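Local coordinates for erythrocyte membrane protein 1 (Plasmodium falciparum, PDB 2YK0) that probably binds host cell-surface receptors as a parasite adhesin and is represented here by its N-terminal NTS-DBL1-alpha and CIDR-gamma double domain, at residues R57-D62 with G69-S74; N127-A132 with E393-N398; T511-D516 with W547-L552; D516-R521 with C537-M542. The protein carries 8 engineered substitutions. One frame throughout, in Å; residues are numbered along the deposited sequence. Where two conformers were deposited one is given.

In the fold
The four contacts are spread along an elongated chain. Contact 1 lies at one end, and contacts 3 and 4 lie on the opposite side of the chain's centre. The centres of contacts 1 and 3 are about 77 Å apart. Contact 2 is the most central, joining a loop to helix 374-410, and its nearest atoms come within about 8 Å of contact 4. Contacts 3 and 4 share D516 and strand 511-518, with centres about 20 Å apart. Two contacts lie near magnesium: the side chain of A131 in contact 2 is about 10 Å from one ion, and that of M542 in contact 4 about 8 Å from another. Contacts 1 and 3 lie away from both.

Contact 1 (R57-D62 with G69-S74); sequences RAQFVD and GYVRNS
A58 meets the other segment through its carbonyl, which lies beside the carbonyl of R72 and close to the side chain of N73. Next, Q59 turns its amide over V71. Its NE2 reaches V71 CG1 at 3.6 Å, because the side chain bends at chi2 (-148°). F60 carries the backbone pairing. Its N donates to R72 O (3.2 Å) in the carbonyl plane, and R72 N returns a bond to F60 O (3.0 Å). The two residues make a single antiparallel hydrogen-bonded bridge. R72 O also sits at the edge of the F60 ring, 3.3 Å from CD1. V61 follows, with its CG2 packed against V71 CG2 at 3.7 Å. The same methyl lies 3.6 Å from Y70 O. D62 takes the N-cap position of helix 63-68, where OD1 makes weak hydrogen bonds to the N atoms of L64 and S65. At the far end of that helix, G69 has positive phi and is the C-prime residue of a Schellman motif. The bridge therefore joins the chain entering this short helix to the chain leaving it. The F60 side chain faces helix 157-176 at N163, and Q59 N bonds to D159 OD1.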
loop_
_atom_site.group_PDB
_atom_site.type_symbol
_atom_site.label_atom_id
_atom_site.label_comp_id
_atom_site.label_asym_id
_atom_site.label_seq_id
_atom_site.Cartn_x
_atom_site.Cartn_y
_atom_site.Cartn_z
ATOM N N ARG A 57 -34.655 26.271 5.224
ATOM C CA ARG A 57 -35.430 25.733 6.344
ATOM C C ARG A 57 -34.630 24.989 7.445
ATOM O O ARG A 57 -35.188 24.750 8.524
ATOM C CB ARG A 57 -36.633 24.917 5.817
ATOM C CG ARG A 57 -37.810 25.795 5.396
ATOM C CD ARG A 57 -38.851 25.159 4.453
ATOM N NE ARG A 57 -39.740 24.115 4.999
ATOM C CZ ARG A 57 -40.192 24.015 6.254
ATOM N NH1 ARG A 57 -39.831 24.901 7.176
ATOM N NH2 ARG A 57 -40.997 23.017 6.598
ATOM N N ALA A 58 -33.316 24.704 7.209
ATOM C CA ALA A 58 -32.431 23.986 8.151
ATOM C C ALA A 58 -32.125 24.711 9.457
ATOM O O ALA A 58 -31.853 25.910 9.436
ATOM C CB ALA A 58 -31.140 23.576 7.462
ATOM N N GLN A 59 -32.161 23.976 10.589
ATOM C CA GLN A 59 -31.881 24.497 11.946
ATOM C C GLN A 59 -30.586 23.909 12.533
ATOM O O GLN A 59 -30.459 22.672 12.632
ATOM C CB GLN A 59 -33.026 24.180 12.921
ATOM C CG GLN A 59 -34.416 24.636 12.499
ATOM C CD GLN A 59 -35.212 24.995 13.730
ATOM O OE1 GLN A 59 -35.414 24.172 14.643
ATOM N NE2 GLN A 59 -35.594 26.269 13.827
ATOM N N PHE A 60 -29.632 24.800 12.945
ATOM C CA PHE A 60 -28.354 24.375 13.534
ATOM C C PHE A 60 -28.104 25.104 14.816
ATOM O O PHE A 60 -28.394 26.286 14.884
ATOM C CB PHE A 60 -27.171 24.718 12.640
ATOM C CG PHE A 60 -27.302 24.532 11.166
ATOM C CD1 PHE A 60 -27.784 25.553 10.366
ATOM C CD2 PHE A 60 -26.820 23.387 10.552
ATOM C CE1 PHE A 60 -27.837 25.404 8.980
ATOM C CE2 PHE A 60 -26.865 23.243 9.164
ATOM C CZ PHE A 60 -27.369 24.254 8.388
ATOM N N VAL A 61 -27.487 24.426 15.805
ATOM C CA VAL A 61 -27.104 24.988 17.109
ATOM C C VAL A 61 -25.709 24.433 17.559
ATOM O O VAL A 61 -25.607 23.268 17.940
ATOM C CB VAL A 61 -28.202 24.791 18.214
ATOM C CG1 VAL A 61 -27.745 25.366 19.554
ATOM C CG2 VAL A 61 -29.541 25.397 17.816
ATOM N N ASP A 62 -24.658 25.268 17.539
ATOM C CA ASP A 62 -23.319 24.877 18.011
ATOM C C ASP A 62 -23.214 25.164 19.532
ATOM O O ASP A 62 -24.244 25.440 20.158
ATOM C CB ASP A 62 -22.198 25.542 17.177
ATOM C CG ASP A 62 -21.940 26.999 17.474
ATOM O OD1 ASP A 62 -21.304 27.284 18.501
ATOM O OD2 ASP A 62 -22.327 27.855 16.645
ATOM N N GLY A 69 -27.902 31.527 23.131
ATOM C CA GLY A 69 -29.338 31.323 22.969
ATOM C C GLY A 69 -29.903 31.556 21.583
ATOM O O GLY A 69 -30.976 32.144 21.428
ATOM N N TYR A 70 -29.227 31.043 20.569
ATOM C CA TYR A 70 -29.700 31.206 19.204
ATOM C C TYR A 70 -29.941 29.851 18.457
ATOM O O TYR A 70 -29.744 28.757 19.007
ATOM C CB TYR A 70 -28.730 32.122 18.447
ATOM C CG TYR A 70 -28.792 33.581 18.848
ATOM C CD1 TYR A 70 -28.205 34.029 20.032
ATOM C CD2 TYR A 70 -29.365 34.532 18.006
ATOM C CE1 TYR A 70 -28.265 35.373 20.407
ATOM C CE2 TYR A 70 -29.362 35.887 18.337
ATOM C CZ TYR A 70 -28.828 36.300 19.546
ATOM O OH TYR A 70 -28.841 37.637 19.859
ATOM N N VAL A 71 -30.465 29.974 17.233
ATOM C CA VAL A 71 -30.720 28.933 16.245
ATOM C C VAL A 71 -30.341 29.609 14.925
ATOM O O VAL A 71 -30.990 30.586 14.510
ATOM C CB VAL A 71 -32.183 28.390 16.230
ATOM C CG1 VAL A 71 -32.429 27.510 15.008
ATOM C CG2 VAL A 71 -32.523 27.632 17.508
ATOM N N ARG A 72 -29.244 29.141 14.324
ATOM C CA ARG A 72 -28.728 29.686 13.068
ATOM C C ARG A 72 -29.372 29.012 11.890
ATOM O O ARG A 72 -29.598 27.800 11.900
ATOM C CB ARG A 72 -27.186 29.592 12.947
ATOM C CG ARG A 72 -26.487 30.956 12.744
ATOM C CD ARG A 72 -26.547 31.474 11.304
ATOM N NE ARG A 72 -25.570 32.535 11.038
ATOM C CZ ARG A 72 -25.517 33.244 9.910
ATOM N NH1 ARG A 72 -26.396 33.022 8.935
ATOM N NH2 ARG A 72 -24.596 34.192 9.755
ATOM N N ASN A 73 -29.650 29.797 10.863
ATOM C CA ASN A 73 -30.263 29.305 9.639
ATOM C C ASN A 73 -29.343 29.653 8.512
ATOM O O ASN A 73 -28.505 30.545 8.657
ATOM C CB ASN A 73 -31.635 29.985 9.409
ATOM C CG ASN A 73 -32.613 29.814 10.550
ATOM O OD1 ASN A 73 -33.108 28.705 10.831
ATOM N ND2 ASN A 73 -32.896 30.913 11.247
ATOM N N SER A 74 -29.491 28.972 7.390
ATOM C CA SER A 74 -28.734 29.334 6.214
ATOM C C SER A 74 -29.608 30.266 5.380
ATOM O O SER A 74 -30.769 30.521 5.709
ATOM C CB SER A 74 -28.372 28.094 5.401
ATOM O OG SER A 74 -27.687 28.443 4.204
#

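Contact 2 (N127-A132 with E393-N398); sequences NANGAA and EFYKQN. Engineered in segment 127-132: A128 (natural residue Ser), A131 (natural residue Thr).
K396 has the most surface buried here, and its carbonyl and side chain both meet the loop. A131 N donates to K396 O at 2.9 Å. The donor stands 63° out of the carbonyl plane, so the loop comes at the flank of the helical carbonyl. G130 CA makes a CA-H...O contact with the same oxygen at 3.2 Å. The K396 side chain runs beside the loop, with CG 3.4 Å from N129 O. Helix 374-410, which carries K396, belongs to the C-terminal part of the Duffy-binding-like domain, and the contact fastens a loop more than 260 residues earlier to it. A131 is an engineered residue, threonine in the natural sequence. Its CB packs on K396 CB at 4.0 Å, and its O lies 3.4 Å from Q397 CG. The N129 side chain packs on Y395. Its amide is turned 77° from the ring, with ND2 at the ring edge and OD1 3.6 Å from Y395 OH. The Y395 CG is anti to the backbone N (chi1 168°), which carries the ring out to N129. Earlier in the same loop, the magnesium ligand N124 touches the A131 side chain, and its ND2 bonds to A132 O.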
loop_
_atom_site.group_PDB
_atom_site.type_symbol
_atom_site.label_atom_id
_atom_site.label_comp_id
_atom_site.label_asym_id
_atom_site.label_seq_id
_atom_site.Cartn_x
_atom_site.Cartn_y
_atom_site.Cartn_z
ATOM N N ASN A 127 -10.589 -14.216 8.278
ATOM C CA ASN A 127 -10.722 -15.536 7.645
ATOM C C ASN A 127 -10.678 -15.478 6.110
ATOM O O ASN A 127 -9.695 -15.951 5.528
ATOM C CB ASN A 127 -11.952 -16.311 8.174
ATOM C CG ASN A 127 -13.191 -15.475 8.418
ATOM O OD1 ASN A 127 -14.026 -15.268 7.526
ATOM N ND2 ASN A 127 -13.341 -14.991 9.644
ATOM N N ALA A 128 -11.698 -14.846 5.468
ATOM C CA ALA A 128 -11.755 -14.666 4.013
ATOM C C ALA A 128 -10.605 -13.745 3.605
ATOM O O ALA A 128 -10.435 -12.663 4.175
ATOM C CB ALA A 128 -13.095 -14.071 3.603
ATOM N N ASN A 129 -9.758 -14.227 2.689
ATOM C CA ASN A 129 -8.577 -13.493 2.236
ATOM C C ASN A 129 -8.928 -12.245 1.407
ATOM O O ASN A 129 -8.171 -11.266 1.434
ATOM C CB ASN A 129 -7.588 -14.424 1.514
ATOM C CG ASN A 129 -6.267 -14.690 2.217
ATOM O OD1 ASN A 129 -5.761 -15.820 2.217
ATOM N ND2 ASN A 129 -5.625 -13.651 2.747
ATOM N N GLY A 130 -10.082 -12.284 0.726
ATOM C CA GLY A 130 -10.604 -11.174 -0.064
ATOM C C GLY A 130 -11.048 -10.012 0.798
ATOM O O GLY A 130 -11.788 -10.200 1.765
ATOM N N ALA A 131 -10.585 -8.805 0.467
ATOM C CA ALA A 131 -10.901 -7.586 1.211
ATOM C C ALA A 131 -10.959 -6.356 0.312
ATOM O O ALA A 131 -10.250 -6.299 -0.688
ATOM C CB ALA A 131 -9.874 -7.376 2.312
ATOM N N ALA A 132 -11.815 -5.380 0.665
ATOM C CA ALA A 132 -11.969 -4.093 -0.035
ATOM C C ALA A 132 -10.995 -3.061 0.573
ATOM O O ALA A 132 -10.759 -3.091 1.788
ATOM C CB ALA A 132 -13.399 -3.600 0.093
ATOM N N GLU A 393 -2.441 -5.478 -1.228
ATOM C CA GLU A 393 -3.712 -4.771 -1.467
ATOM C C GLU A 393 -4.371 -5.250 -2.758
ATOM O O GLU A 393 -5.587 -5.442 -2.783
ATOM C CB GLU A 393 -3.486 -3.257 -1.548
ATOM C CG GLU A 393 -3.067 -2.605 -0.246
ATOM C CD GLU A 393 -2.744 -1.119 -0.272
ATOM O OE1 GLU A 393 -2.634 -0.536 -1.375
ATOM O OE2 GLU A 393 -2.571 -0.539 0.824
ATOM N N PHE A 394 -3.575 -5.435 -3.828
ATOM C CA PHE A 394 -4.067 -5.897 -5.126
ATOM C C PHE A 394 -4.537 -7.343 -5.053
ATOM O O PHE A 394 -5.484 -7.708 -5.746
ATOM C CB PHE A 394 -2.986 -5.710 -6.193
ATOM C CG PHE A 394 -3.228 -6.376 -7.522
ATOM C CD1 PHE A 394 -3.990 -5.755 -8.498
ATOM C CD2 PHE A 394 -2.662 -7.613 -7.811
ATOM C CE1 PHE A 394 -4.216 -6.373 -9.729
ATOM C CE2 PHE A 394 -2.880 -8.229 -9.047
ATOM C CZ PHE A 394 -3.655 -7.604 -10.001
ATOM N N TYR A 395 -3.885 -8.164 -4.219
ATOM C CA TYR A 395 -4.265 -9.560 -4.001
ATOM C C TYR A 395 -5.617 -9.593 -3.287
ATOM O O TYR A 395 -6.555 -10.156 -3.840
ATOM C CB TYR A 395 -3.159 -10.314 -3.219
ATOM C CG TYR A 395 -3.541 -11.678 -2.676
ATOM C CD1 TYR A 395 -3.514 -12.808 -3.490
ATOM C CD2 TYR A 395 -3.877 -11.848 -1.334
ATOM C CE1 TYR A 395 -3.855 -14.069 -2.992
ATOM C CE2 TYR A 395 -4.193 -13.108 -0.817
ATOM C CZ TYR A 395 -4.188 -14.216 -1.652
ATOM O OH TYR A 395 -4.542 -15.454 -1.152
ATOM N N LYS A 396 -5.729 -8.928 -2.112
ATOM C CA LYS A 396 -6.954 -8.845 -1.301
ATOM C C LYS A 396 -8.148 -8.433 -2.121
ATOM O O LYS A 396 -9.182 -9.115 -2.106
ATOM C CB LYS A 396 -6.778 -7.877 -0.123
ATOM C CG LYS A 396 -6.194 -8.520 1.116
ATOM C CD LYS A 396 -5.267 -7.554 1.827
ATOM C CE LYS A 396 -4.759 -8.080 3.143
ATOM N NZ LYS A 396 -5.844 -8.163 4.160
ATOM N N GLN A 397 -7.994 -7.345 -2.882
ATOM C CA GLN A 397 -9.069 -6.846 -3.739
ATOM C C GLN A 397 -9.410 -7.832 -4.846
ATOM O O GLN A 397 -10.588 -8.137 -5.019
ATOM C CB GLN A 397 -8.793 -5.431 -4.252
ATOM C CG GLN A 397 -8.841 -4.390 -3.150
ATOM C CD GLN A 397 -8.742 -2.990 -3.679
ATOM O OE1 GLN A 397 -7.660 -2.534 -4.048
ATOM N NE2 GLN A 397 -9.858 -2.260 -3.677
ATOM N N ASN A 398 -8.401 -8.414 -5.513
ATOM C CA ASN A 398 -8.665 -9.414 -6.556
ATOM C C ASN A 398 -9.605 -10.536 -6.109
ATOM O O ASN A 398 -10.582 -10.841 -6.810
ATOM C CB ASN A 398 -7.372 -9.974 -7.144
ATOM C CG ASN A 398 -6.889 -9.202 -8.346
ATOM O OD1 ASN A 398 -6.623 -9.773 -9.403
ATOM N ND2 ASN A 398 -6.809 -7.885 -8.232
#

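Contact 3 (T511-D516 with W547-L552); sequences TTFDVD and WTCQIL
F513 and W547 pair through their backbones and also pack their side chains together. W547 N donates to F513 O at 2.8 Å, and F513 N donates back to W547 O at 3.0 Å. W547 O has a second donor, T512 OG1, at 2.7 Å. That hydroxyl comes from 40° above the carbonyl plane, while F513 N lies in the plane, so two bonds hold this oxygen. One step beyond the non-hydrogen-bonded pair T512-T548, T511 and C549 form a second hydrogen-bonded pair. Here C549 N donates to T511 O at 2.8 Å, and T511 N donates to C549 O.

On the face with T511, F513, W547 and C549, the F513 ring lies over the neighbouring strand. Its CG stands between the backbone N and the carbonyl carbon (chi1 52°), and the ring reaches across to C549. F513 CZ is 3.6 Å from C549 SG, an oblique sulfur-aromatic contact. W547 CB sits over one face of the phenyl ring at 3.9 Å from CE1. The two aromatic planes are 43° apart. V515 CG2 meets the edge of the indole, 3.3 Å from NE1.

Helices 575-601 and 611-636 cover this face, with L578 touching F513, W547 and C549. On the other face T548 OG1 bonds to N561 OD1. C549 is also tied by a disulfide to C558 of strand 555-560. The arrangement is a pair of neighbouring strands in the antiparallel sheet of the CIDR-gamma region, with a helix-covered apolar face.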
loop_
_atom_site.group_PDB
_atom_site.type_symbol
_atom_site.label_atom_id
_atom_site.label_comp_id
_atom_site.label_asym_id
_atom_site.label_seq_id
_atom_site.Cartn_x
_atom_site.Cartn_y
_atom_site.Cartn_z
ATOM N N THR A 511 33.919 -21.722 -4.840
ATOM C CA THR A 511 33.162 -22.219 -3.691
ATOM C C THR A 511 31.683 -22.096 -3.927
ATOM O O THR A 511 31.149 -20.987 -4.075
ATOM C CB THR A 511 33.712 -21.856 -2.305
ATOM O OG1 THR A 511 32.683 -21.910 -1.316
ATOM C CG2 THR A 511 34.269 -20.549 -2.273
ATOM N N THR A 512 31.033 -23.272 -3.987
ATOM C CA THR A 512 29.603 -23.418 -4.194
ATOM C C THR A 512 28.826 -23.661 -2.885
ATOM O O THR A 512 29.281 -24.413 -2.018
ATOM C CB THR A 512 29.327 -24.327 -5.390
ATOM O OG1 THR A 512 28.184 -23.841 -6.079
ATOM C CG2 THR A 512 29.162 -25.775 -5.015
ATOM N N PHE A 513 27.710 -22.916 -2.730
ATOM C CA PHE A 513 26.784 -22.944 -1.597
ATOM C C PHE A 513 25.419 -22.417 -1.990
ATOM O O PHE A 513 25.300 -21.598 -2.892
ATOM C CB PHE A 513 27.331 -22.175 -0.384
ATOM C CG PHE A 513 27.778 -20.758 -0.667
ATOM C CD1 PHE A 513 26.869 -19.706 -0.643
ATOM C CD2 PHE A 513 29.106 -20.478 -0.965
ATOM C CE1 PHE A 513 27.270 -18.409 -0.946
ATOM C CE2 PHE A 513 29.507 -19.173 -1.273
ATOM C CZ PHE A 513 28.587 -18.148 -1.250
ATOM N N ASP A 514 24.392 -22.898 -1.305
ATOM C CA ASP A 514 22.997 -22.535 -1.515
ATOM C C ASP A 514 22.521 -21.623 -0.374
ATOM O O ASP A 514 22.922 -21.800 0.777
ATOM C CB ASP A 514 22.141 -23.806 -1.641
ATOM C CG ASP A 514 21.821 -24.522 -0.330
ATOM O OD1 ASP A 514 22.767 -24.990 0.353
ATOM O OD2 ASP A 514 20.631 -24.619 0.011
ATOM N N VAL A 515 21.730 -20.609 -0.693
ATOM C CA VAL A 515 21.274 -19.668 0.325
ATOM C C VAL A 515 19.789 -19.541 0.310
ATOM O O VAL A 515 19.169 -19.500 -0.756
ATOM C CB VAL A 515 21.996 -18.283 0.406
ATOM C CG1 VAL A 515 23.447 -18.414 0.838
ATOM C CG2 VAL A 515 21.887 -17.500 -0.895
ATOM N N ASP A 516 19.224 -19.466 1.516
ATOM C CA ASP A 516 17.802 -19.371 1.754
ATOM C C ASP A 516 17.342 -17.927 1.964
ATOM O O ASP A 516 17.180 -17.435 3.097
ATOM C CB ASP A 516 17.393 -20.334 2.876
ATOM C CG ASP A 516 16.541 -21.499 2.409
ATOM O OD1 ASP A 516 16.639 -21.871 1.190
ATOM O OD2 ASP A 516 15.752 -22.030 3.249
ATOM N N TRP A 547 24.797 -20.632 -5.510
ATOM C CA TRP A 547 25.873 -19.726 -5.857
ATOM C C TRP A 547 27.145 -20.454 -6.053
ATOM O O TRP A 547 27.451 -21.399 -5.307
ATOM C CB TRP A 547 26.112 -18.755 -4.694
ATOM C CG TRP A 547 25.045 -17.729 -4.534
ATOM C CD1 TRP A 547 24.107 -17.659 -3.544
ATOM C CD2 TRP A 547 24.780 -16.638 -5.420
ATOM N NE1 TRP A 547 23.256 -16.609 -3.780
ATOM C CE2 TRP A 547 23.658 -15.954 -4.918
ATOM C CE3 TRP A 547 25.391 -16.165 -6.592
ATOM C CZ2 TRP A 547 23.147 -14.813 -5.542
ATOM C CZ3 TRP A 547 24.865 -15.057 -7.226
ATOM C CH2 TRP A 547 23.767 -14.385 -6.699
ATOM N N THR A 548 27.943 -19.941 -7.010
ATOM C CA THR A 548 29.313 -20.374 -7.248
ATOM C C THR A 548 30.198 -19.143 -7.192
ATOM O O THR A 548 30.197 -18.315 -8.112
ATOM C CB THR A 548 29.516 -21.275 -8.474
ATOM O OG1 THR A 548 28.330 -22.024 -8.761
ATOM C CG2 THR A 548 30.693 -22.228 -8.277
ATOM N N CYS A 549 30.905 -18.991 -6.067
ATOM C CA CYS A 549 31.805 -17.868 -5.849
ATOM C C CYS A 549 33.238 -18.237 -6.171
ATOM O O CYS A 549 33.758 -19.242 -5.663
ATOM C CB CYS A 549 31.658 -17.321 -4.437
ATOM S SG CYS A 549 30.035 -16.607 -4.115
ATOM N N GLN A 550 33.872 -17.430 -7.031
ATOM C CA GLN A 550 35.241 -17.694 -7.426
ATOM C C GLN A 550 36.032 -16.420 -7.695
ATOM O O GLN A 550 35.491 -15.451 -8.243
ATOM C CB GLN A 550 35.257 -18.613 -8.653
ATOM C CG GLN A 550 36.623 -19.233 -8.897
ATOM C CD GLN A 550 36.731 -20.007 -10.172
ATOM O OE1 GLN A 550 35.926 -19.862 -11.105
ATOM N NE2 GLN A 550 37.774 -20.815 -10.246
ATOM N N ILE A 551 37.335 -16.445 -7.336
ATOM C CA ILE A 551 38.233 -15.324 -7.585
ATOM C C ILE A 551 38.754 -15.419 -9.025
ATOM O O ILE A 551 39.484 -16.348 -9.380
ATOM C CB ILE A 551 39.364 -15.172 -6.532
ATOM C CG1 ILE A 551 38.793 -15.001 -5.107
ATOM C CG2 ILE A 551 40.258 -14.000 -6.923
ATOM C CD1 ILE A 551 39.764 -15.103 -3.939
ATOM N N LEU A 552 38.317 -14.478 -9.853
ATOM C CA LEU A 552 38.718 -14.357 -11.246
ATOM C C LEU A 552 39.364 -12.991 -11.401
ATOM O O LEU A 552 38.714 -11.962 -11.168
ATOM C CB LEU A 552 37.514 -14.538 -12.188
ATOM C CG LEU A 552 36.939 -15.977 -12.358
ATOM C CD1 LEU A 552 38.020 -17.063 -12.271
ATOM C CD2 LEU A 552 35.817 -16.259 -11.382
#

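Contact 4 (D516-R521 with C537-M542); sequences DMIYLR and CLFKGM. With SO4 (sulfate ion), chain D.
Y519 N and G541 O are joined by a weak hydrogen bond of 3.4 Å, the one hydrogen bond between the segments. G541 CA also makes a CA-H...O contact with Y519 O. These two residues bring the backbones close. Beside them the side chains of I518 and F539 pack together. I518 lies over one face of the F539 ring, a CH-pi contact with CG1 3.8 Å from the ring centroid and 14° off its normal. Its CD1 reaches F539 CE2 at 3.5 Å. With CG anti to its own carbonyl carbon (chi1 -61°), the F539 side chain is directed at I518. L520 CD1 comes to the ring edge, 4.1 Å from F539 CB.

M542, the residue with the most surface buried by the contact, packs on the earlier part of strand 511-518. Its SD lies 3.3 Å from M517 O and 3.5 Å from D516 O, and its side chain crosses that of D516 at about a right angle. The carboxylate of D516 bonds through OD1 to N544.

K540 leads away to a sulfate, probably from the crystallisation liquor. Its NZ makes a weak hydrogen bond of 3.2 Å to sulfate O1, and K592 NZ also bonds to this ion. C537 forms a disulfide with C617 on helix 611-636. The magnesium ligands E534 and S535 lie close to M542 and G541. The contact is a loop packed on an edge strand of the CIDR-gamma sheet, beside a magnesium site.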
loop_
_atom_site.group_PDB
_atom_site.type_symbol
_atom_site.label_atom_id
_atom_site.label_comp_id
_atom_site.label_asym_id
_atom_site.label_seq_id
_atom_site.Cartn_x
_atom_site.Cartn_y
_atom_site.Cartn_z
ATOM N N ASP A 516 19.224 -19.466 1.516
ATOM C CA ASP A 516 17.802 -19.371 1.754
ATOM C C ASP A 516 17.342 -17.927 1.964
ATOM O O ASP A 516 17.180 -17.435 3.097
ATOM C CB ASP A 516 17.393 -20.334 2.876
ATOM C CG ASP A 516 16.541 -21.499 2.409
ATOM O OD1 ASP A 516 16.639 -21.871 1.190
ATOM O OD2 ASP A 516 15.752 -22.030 3.249
ATOM N N MET A 517 17.155 -17.248 0.831
ATOM C CA MET A 517 16.714 -15.874 0.792
ATOM C C MET A 517 15.216 -15.726 1.029
ATOM O O MET A 517 14.436 -16.589 0.622
ATOM C CB MET A 517 17.176 -15.196 -0.497
ATOM C CG MET A 517 17.819 -13.843 -0.227
ATOM S SD MET A 517 19.613 -13.849 0.063
ATOM C CE MET A 517 19.786 -14.963 1.491
ATOM N N ILE A 518 14.817 -14.656 1.723
ATOM C CA ILE A 518 13.405 -14.417 2.013
ATOM C C ILE A 518 12.727 -13.792 0.779
ATOM O O ILE A 518 13.110 -12.704 0.343
ATOM C CB ILE A 518 13.160 -13.620 3.343
ATOM C CG1 ILE A 518 13.730 -14.359 4.558
ATOM C CG2 ILE A 518 11.672 -13.375 3.560
ATOM C CD1 ILE A 518 14.248 -13.453 5.616
ATOM N N TYR A 519 11.719 -14.489 0.233
ATOM C CA TYR A 519 10.947 -14.035 -0.918
ATOM C C TYR A 519 9.481 -13.954 -0.534
ATOM O O TYR A 519 8.705 -14.848 -0.868
ATOM C CB TYR A 519 11.140 -14.984 -2.089
ATOM C CG TYR A 519 10.900 -14.322 -3.418
ATOM C CD1 TYR A 519 9.636 -14.302 -3.990
ATOM C CD2 TYR A 519 11.947 -13.765 -4.132
ATOM C CE1 TYR A 519 9.419 -13.721 -5.236
ATOM C CE2 TYR A 519 11.744 -13.182 -5.377
ATOM C CZ TYR A 519 10.476 -13.145 -5.920
ATOM O OH TYR A 519 10.292 -12.550 -7.145
ATOM N N LEU A 520 9.098 -12.869 0.164
ATOM C CA LEU A 520 7.735 -12.682 0.659
ATOM C C LEU A 520 6.643 -12.417 -0.354
ATOM O O LEU A 520 5.466 -12.553 -0.006
ATOM C CB LEU A 520 7.679 -11.763 1.881
ATOM C CG LEU A 520 7.586 -12.439 3.278
ATOM C CD1 LEU A 520 7.998 -13.933 3.274
ATOM C CD2 LEU A 520 8.385 -11.655 4.316
ATOM N N ARG A 521 7.021 -12.167 -1.633
ATOM C CA ARG A 521 6.086 -12.000 -2.754
ATOM C C ARG A 521 5.342 -13.314 -3.110
ATOM O O ARG A 521 4.659 -13.348 -4.137
ATOM C CB ARG A 521 6.814 -11.490 -3.999
ATOM C CG ARG A 521 7.515 -10.185 -3.788
ATOM C CD ARG A 521 7.836 -9.512 -5.088
ATOM N NE ARG A 521 8.416 -8.191 -4.856
ATOM C CZ ARG A 521 8.809 -7.376 -5.825
ATOM N NH1 ARG A 521 8.690 -7.741 -7.095
ATOM N NH2 ARG A 521 9.324 -6.190 -5.533
ATOM N N CYS A 537 8.446 -22.888 6.962
ATOM C CA CYS A 537 7.640 -22.904 8.146
ATOM C C CYS A 537 7.566 -21.467 8.662
ATOM O O CYS A 537 6.468 -20.933 8.789
ATOM C CB CYS A 537 8.273 -23.856 9.157
ATOM S SG CYS A 537 7.716 -23.602 10.860
ATOM N N LEU A 538 8.751 -20.836 8.876
ATOM C CA LEU A 538 8.977 -19.481 9.405
ATOM C C LEU A 538 8.496 -18.355 8.489
ATOM O O LEU A 538 8.109 -17.304 8.994
ATOM C CB LEU A 538 10.485 -19.301 9.651
ATOM C CG LEU A 538 10.981 -18.618 10.931
ATOM C CD1 LEU A 538 12.457 -18.675 11.005
ATOM C CD2 LEU A 538 10.701 -17.189 10.922
ATOM N N PHE A 539 8.597 -18.540 7.157
ATOM C CA PHE A 539 8.232 -17.532 6.154
ATOM C C PHE A 539 7.283 -18.084 5.130
ATOM O O PHE A 539 7.403 -19.241 4.747
ATOM C CB PHE A 539 9.482 -17.039 5.418
ATOM C CG PHE A 539 10.483 -16.387 6.326
ATOM C CD1 PHE A 539 11.451 -17.143 6.976
ATOM C CD2 PHE A 539 10.445 -15.017 6.560
ATOM C CE1 PHE A 539 12.365 -16.542 7.845
ATOM C CE2 PHE A 539 11.363 -14.413 7.425
ATOM C CZ PHE A 539 12.318 -15.180 8.060
ATOM N N LYS A 540 6.379 -17.234 4.630
ATOM C CA LYS A 540 5.417 -17.605 3.595
ATOM C C LYS A 540 6.116 -17.660 2.208
ATOM O O LYS A 540 5.456 -17.771 1.180
ATOM C CB LYS A 540 4.205 -16.636 3.584
ATOM C CG LYS A 540 3.525 -16.436 4.939
ATOM C CD LYS A 540 2.070 -16.886 4.934
ATOM C CE LYS A 540 1.200 -16.131 5.921
ATOM N NZ LYS A 540 1.611 -16.338 7.338
ATOM N N GLY A 541 7.441 -17.602 2.209
ATOM C CA GLY A 541 8.258 -17.666 1.011
ATOM C C GLY A 541 9.737 -17.676 1.327
ATOM O O GLY A 541 10.215 -16.848 2.117
ATOM N N MET A 542 10.464 -18.622 0.681
ATOM C CA MET A 542 11.913 -18.850 0.757
ATOM C C MET A 542 12.500 -19.137 -0.631
ATOM O O MET A 542 11.980 -19.981 -1.364
ATOM C CB MET A 542 12.230 -20.007 1.704
ATOM C CG MET A 542 12.506 -19.570 3.090
ATOM S SD MET A 542 13.800 -18.339 3.306
ATOM C CE MET A 542 14.054 -18.472 5.049
HETATM S S SO4 D . 4.261 -16.534 9.701
HETATM O O1 SO4 D . 4.506 -17.191 8.407
HETATM O O2 SO4 D . 4.892 -17.319 10.765
HETATM O O3 SO4 D . 4.804 -15.161 9.684
HETATM O O4 SO4 D . 2.826 -16.463 9.960
#